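Local coordinates for protein ABC sugar (Ribose) transporter, periplasmic substrate-binding subunit (Rhodobacter sphaeroides, PDB 3L49) that probably binds a sugar in the periplasm as the substrate-capturing subunit of an ABC transporter, at residues D181-G193 and Q208-T220. Residues are numbered along the deposited sequence; the frame is centred on the assembly and turned at random.
Sequences DMLTKYPNEGDVG and QALQAAGRTDIRT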
loop_
_atom_site.group_PDB
_atom_site.type_symbol
_atom_site.label_atom_id
_atom_site.label_comp_id
_atom_site.label_asym_id
_atom_site.label_seq_id
_atom_site.Cartn_x
_atom_site.Cartn_y
_atom_site.Cartn_z
ATOM N N ASP A 181 17.665 -9.325 14.603
ATOM C CA ASP A 181 18.834 -8.472 14.845
ATOM C C ASP A 181 18.547 -7.451 15.937
ATOM O O ASP A 181 19.349 -7.256 16.845
ATOM C CB ASP A 181 19.237 -7.718 13.568
ATOM C CG ASP A 181 19.827 -8.624 12.495
ATOM O OD1 ASP A 181 20.026 -9.834 12.757
ATOM O OD2 ASP A 181 20.087 -8.115 11.378
ATOM N N MET A 182 17.375 -6.831 15.846
ATOM C CA MET A 182 17.001 -5.722 16.709
ATOM C C MET A 182 16.632 -6.179 18.116
ATOM O O MET A 182 16.850 -5.447 19.083
ATOM C CB MET A 182 15.867 -4.927 16.054
ATOM C CG MET A 182 16.013 -3.407 16.147
ATOM S SD MET A 182 17.583 -2.660 15.624
ATOM C CE MET A 182 17.754 -3.245 13.942
ATOM N N LEU A 183 16.089 -7.391 18.225
ATOM C CA LEU A 183 15.804 -8.013 19.526
ATOM C C LEU A 183 17.088 -8.436 20.242
ATOM O O LEU A 183 17.138 -8.461 21.474
ATOM C CB LEU A 183 14.894 -9.232 19.363
ATOM C CG LEU A 183 13.424 -9.008 18.995
ATOM C CD1 LEU A 183 12.805 -10.277 18.415
ATOM C CD2 LEU A 183 12.621 -8.511 20.192
ATOM N N THR A 184 18.109 -8.786 19.458
ATOM C CA THR A 184 19.439 -9.095 19.983
ATOM C C THR A 184 20.074 -7.815 20.516
ATOM O O THR A 184 20.616 -7.805 21.628
ATOM C CB THR A 184 20.346 -9.764 18.906
ATOM O OG1 THR A 184 19.890 -11.099 18.663
ATOM C CG2 THR A 184 21.809 -9.820 19.349
ATOM N N LYS A 185 19.971 -6.745 19.726
ATOM C CA LYS A 185 20.507 -5.435 20.098
ATOM C C LYS A 185 19.774 -4.843 21.309
ATOM O O LYS A 185 20.404 -4.240 22.175
ATOM C CB LYS A 185 20.484 -4.464 18.903
ATOM C CG LYS A 185 21.346 -3.213 19.105
ATOM C CD LYS A 185 21.142 -2.153 18.014
ATOM C CE LYS A 185 22.245 -2.159 16.957
ATOM N NZ LYS A 185 22.042 -3.199 15.906
ATOM N N TYR A 186 18.457 -5.042 21.375
ATOM C CA TYR A 186 17.642 -4.550 22.495
ATOM C C TYR A 186 16.887 -5.675 23.221
ATOM O O TYR A 186 15.692 -5.884 22.980
ATOM C CB TYR A 186 16.669 -3.466 22.020
ATOM C CG TYR A 186 17.331 -2.358 21.247
ATOM C CD1 TYR A 186 18.190 -1.454 21.880
ATOM C CD2 TYR A 186 17.109 -2.214 19.879
ATOM C CE1 TYR A 186 18.813 -0.434 21.166
ATOM C CE2 TYR A 186 17.722 -1.201 19.155
ATOM C CZ TYR A 186 18.574 -0.312 19.805
ATOM O OH TYR A 186 19.183 0.692 19.089
ATOM N N PRO A 187 17.580 -6.389 24.129
ATOM C CA PRO A 187 16.990 -7.567 24.768
ATOM C C PRO A 187 16.054 -7.284 25.950
ATOM O O PRO A 187 15.187 -8.104 26.242
ATOM C CB PRO A 187 18.214 -8.349 25.244
ATOM C CG PRO A 187 19.258 -7.301 25.491
ATOM C CD PRO A 187 18.955 -6.127 24.601
ATOM N N ASN A 188 16.226 -6.141 26.610
ATOM C CA ASN A 188 15.535 -5.851 27.871
ATOM C C ASN A 188 14.047 -5.574 27.703
ATOM O O ASN A 188 13.605 -5.107 26.652
ATOM C CB ASN A 188 16.230 -4.704 28.602
ATOM C CG ASN A 188 17.738 -4.859 28.617
ATOM O OD1 ASN A 188 18.274 -5.726 29.304
ATOM N ND2 ASN A 188 18.430 -4.028 27.842
ATOM N N GLU A 189 13.286 -5.846 28.759
ATOM C CA GLU A 189 11.825 -5.971 28.683
ATOM C C GLU A 189 11.013 -4.689 28.449
ATOM O O GLU A 189 9.785 -4.709 28.570
ATOM C CB GLU A 189 11.292 -6.720 29.915
ATOM C CG GLU A 189 11.197 -8.242 29.739
ATOM C CD GLU A 189 12.557 -8.925 29.636
ATOM O OE1 GLU A 189 13.276 -8.985 30.658
ATOM O OE2 GLU A 189 12.896 -9.412 28.531
ATOM N N GLY A 190 11.684 -3.592 28.101
ATOM C CA GLY A 190 10.991 -2.345 27.780
ATOM C C GLY A 190 11.641 -1.486 26.709
ATOM O O GLY A 190 11.209 -0.360 26.481
ATOM N N ASP A 191 12.665 -2.016 26.043
ATOM C CA ASP A 191 13.464 -1.241 25.082
ATOM C C ASP A 191 12.741 -1.005 23.756
ATOM O O ASP A 191 12.958 0.000 23.088
ATOM C CB ASP A 191 14.812 -1.926 24.811
ATOM C CG ASP A 191 15.729 -1.960 26.032
ATOM O OD1 ASP A 191 15.440 -1.280 27.045
ATOM O OD2 ASP A 191 16.754 -2.676 25.969
ATOM N N VAL A 192 11.904 -1.954 23.371
ATOM C CA VAL A 192 11.122 -1.848 22.150
ATOM C C VAL A 192 9.723 -2.371 22.474
ATOM O O VAL A 192 9.573 -3.359 23.201
ATOM C CB VAL A 192 11.824 -2.566 20.943
ATOM C CG1 VAL A 192 12.346 -3.946 21.333
ATOM C CG2 VAL A 192 10.931 -2.615 19.686
ATOM N N GLY A 193 8.703 -1.675 21.981
ATOM C CA GLY A 193 7.334 -1.981 22.373
ATOM C C GLY A 193 6.367 -2.095 21.226
ATOM O O GLY A 193 5.249 -2.585 21.403
ATOM N N GLN A 208 6.191 -13.252 13.222
ATOM C CA GLN A 208 6.797 -14.587 13.282
ATOM C C GLN A 208 8.086 -14.605 14.116
ATOM O O GLN A 208 8.275 -15.510 14.944
ATOM C CB GLN A 208 7.064 -15.109 11.877
ATOM C CG GLN A 208 5.826 -15.662 11.160
ATOM C CD GLN A 208 6.037 -15.832 9.660
ATOM O OE1 GLN A 208 5.119 -16.229 8.931
ATOM N NE2 GLN A 208 7.249 -15.523 9.187
ATOM N N ALA A 209 8.935 -13.586 13.916
ATOM C CA ALA A 209 10.186 -13.412 14.660
ATOM C C ALA A 209 9.988 -13.199 16.160
ATOM O O ALA A 209 10.696 -13.802 16.965
ATOM C CB ALA A 209 11.004 -12.253 14.071
ATOM N N LEU A 210 9.043 -12.329 16.524
ATOM C CA LEU A 210 8.724 -12.045 17.931
ATOM C C LEU A 210 8.190 -13.279 18.626
ATOM O O LEU A 210 8.521 -13.544 19.785
ATOM C CB LEU A 210 7.670 -10.932 18.041
ATOM C CG LEU A 210 8.039 -9.499 17.645
ATOM C CD1 LEU A 210 6.791 -8.620 17.685
ATOM C CD2 LEU A 210 9.142 -8.926 18.538
ATOM N N GLN A 211 7.347 -14.013 17.902
ATOM C CA GLN A 211 6.797 -15.275 18.353
ATOM C C GLN A 211 7.910 -16.284 18.634
ATOM O O GLN A 211 7.963 -16.869 19.716
ATOM C CB GLN A 211 5.833 -15.803 17.298
ATOM C CG GLN A 211 4.734 -16.649 17.843
ATOM C CD GLN A 211 3.370 -16.212 17.349
ATOM O OE1 GLN A 211 2.383 -16.318 18.077
ATOM N NE2 GLN A 211 3.304 -15.715 16.112
ATOM N N ALA A 212 8.819 -16.445 17.675
ATOM C CA ALA A 212 9.982 -17.318 17.838
ATOM C C ALA A 212 10.920 -16.875 18.981
ATOM O O ALA A 212 11.627 -17.708 19.568
ATOM C CB ALA A 212 10.753 -17.434 16.524
ATOM N N ALA A 213 10.909 -15.579 19.300
ATOM C CA ALA A 213 11.724 -15.045 20.394
ATOM C C ALA A 213 11.023 -15.183 21.739
ATOM O O ALA A 213 11.623 -14.940 22.782
ATOM C CB ALA A 213 12.086 -13.600 20.127
ATOM N N GLY A 214 9.745 -15.567 21.700
ATOM C CA GLY A 214 8.920 -15.724 22.898
ATOM C C GLY A 214 8.481 -14.418 23.535
ATOM O O GLY A 214 8.054 -14.407 24.689
ATOM N N ARG A 215 8.580 -13.323 22.779
ATOM C CA ARG A 215 8.199 -11.988 23.246
ATOM C C ARG A 215 6.707 -11.708 23.037
ATOM O O ARG A 215 6.272 -11.425 21.914
ATOM C CB ARG A 215 9.020 -10.911 22.533
ATOM C CG ARG A 215 10.526 -11.066 22.631
ATOM C CD ARG A 215 11.069 -10.546 23.945
ATOM N NE ARG A 215 12.266 -9.741 23.706
ATOM C CZ ARG A 215 12.336 -8.421 23.867
ATOM N NH1 ARG A 215 13.473 -7.784 23.604
ATOM N NH2 ARG A 215 11.277 -7.741 24.300
ATOM N N THR A 216 5.941 -11.779 24.128
ATOM C CA THR A 216 4.503 -11.462 24.129
ATOM C C THR A 216 4.214 -9.974 24.394
ATOM O O THR A 216 3.053 -9.553 24.378
ATOM C CB THR A 216 3.727 -12.295 25.193
ATOM O OG1 THR A 216 4.385 -12.182 26.463
ATOM C CG2 THR A 216 3.627 -13.771 24.798
ATOM N N ASP A 217 5.269 -9.191 24.620
ATOM C CA ASP A 217 5.156 -7.803 25.088
ATOM C C ASP A 217 5.295 -6.727 23.998
ATOM O O ASP A 217 5.188 -5.531 24.281
ATOM C CB ASP A 217 6.180 -7.539 26.205
ATOM C CG ASP A 217 7.611 -7.814 25.769
ATOM O OD1 ASP A 217 7.946 -8.996 25.524
ATOM O OD2 ASP A 217 8.403 -6.849 25.679
ATOM N N ILE A 218 5.549 -7.149 22.764
ATOM C CA ILE A 218 5.673 -6.222 21.643
ATOM C C ILE A 218 4.549 -6.516 20.656
ATOM O O ILE A 218 4.207 -7.675 20.445
ATOM C CB ILE A 218 7.056 -6.344 20.955
ATOM C CG1 ILE A 218 8.176 -6.085 21.969
ATOM C CG2 ILE A 218 7.171 -5.400 19.746
ATOM C CD1 ILE A 218 9.556 -6.462 21.496
ATOM N N ARG A 219 3.957 -5.466 20.088
ATOM C CA ARG A 219 2.895 -5.633 19.106
ATOM C C ARG A 219 3.294 -5.039 17.759
ATOM O O ARG A 219 4.060 -4.078 17.697
ATOM C CB ARG A 219 1.573 -5.037 19.613
ATOM C CG ARG A 219 0.971 -5.741 20.840
ATOM C CD ARG A 219 0.374 -7.107 20.500
ATOM N NE ARG A 219 -0.296 -7.727 21.646
ATOM C CZ ARG A 219 0.210 -8.709 22.390
ATOM N NH1 ARG A 219 1.408 -9.217 22.127
ATOM N NH2 ARG A 219 -0.492 -9.191 23.404
ATOM N N THR A 220 2.797 -5.636 16.676
ATOM C CA THR A 220 3.092 -5.146 15.318
ATOM C C THR A 220 1.871 -4.500 14.670
ATOM O O THR A 220 0.734 -4.877 14.958
ATOM C CB THR A 220 3.617 -6.251 14.367
ATOM O OG1 THR A 220 2.590 -7.224 14.137
ATOM C CG2 THR A 220 4.878 -6.920 14.922
HETATM O O HOH W 1 10.375 -5.170 25.201
#
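A single water is gripped by three groups where the two loops meet: it donates to Asp217 OD2 at 2.6 Å and to Val192 O at 2.8 Å, and accepts from Arg215 NH2. Asp217 OD2 also forms a salt bridge with Arg215 NH2, 3.3 Å away, within segment 208-220, so water, carboxylate and guanidinium close a small polar ring beside the Val192 carbonyl. Asp217 CG and the water O both lie at the edge of the guanidinium, in its plane. Tyr186 O shares that plane, 3.0 Å from Arg215 NH1, where the chain has just left helix 171-185; Pro187 O lies over one face. The opposite face is covered by Leu183 CD2, 3.4 Å above the plane and offset toward the rim. Bends at chi2 (-81°) and chi3 (-135°) turn the arginine chain past Leu183, and its flat head with several N-H groups suits a place beside carboxylate, water and carbonyls.

The two methyls of Leu183 part: CD2 also touches Ile218 CD1, while CD1 packs against Ala213 CB at 3.8 Å, where a small methyl lets the helix ends approach. Gly214, with positive phi, closes helix 200-212 in a Schellman motif. Deeper in, the side chains of Ile218 and Val192 cross at about a right angle, CD1 of the first touching CG1 of the second, and a weak bond from Arg219 N to Gly193 O, 3.4 Å long, leads into the neighbouring parallel strands 194-197 and 219-222. The contact thus joins consecutive beta-alpha units of one lobe of the periplasmic-binding-protein fold; its chemistry implies an apolar interior bordered by a water-bridged polar rim, in which the positive guanidinium should stabilise the ionised form of Asp217.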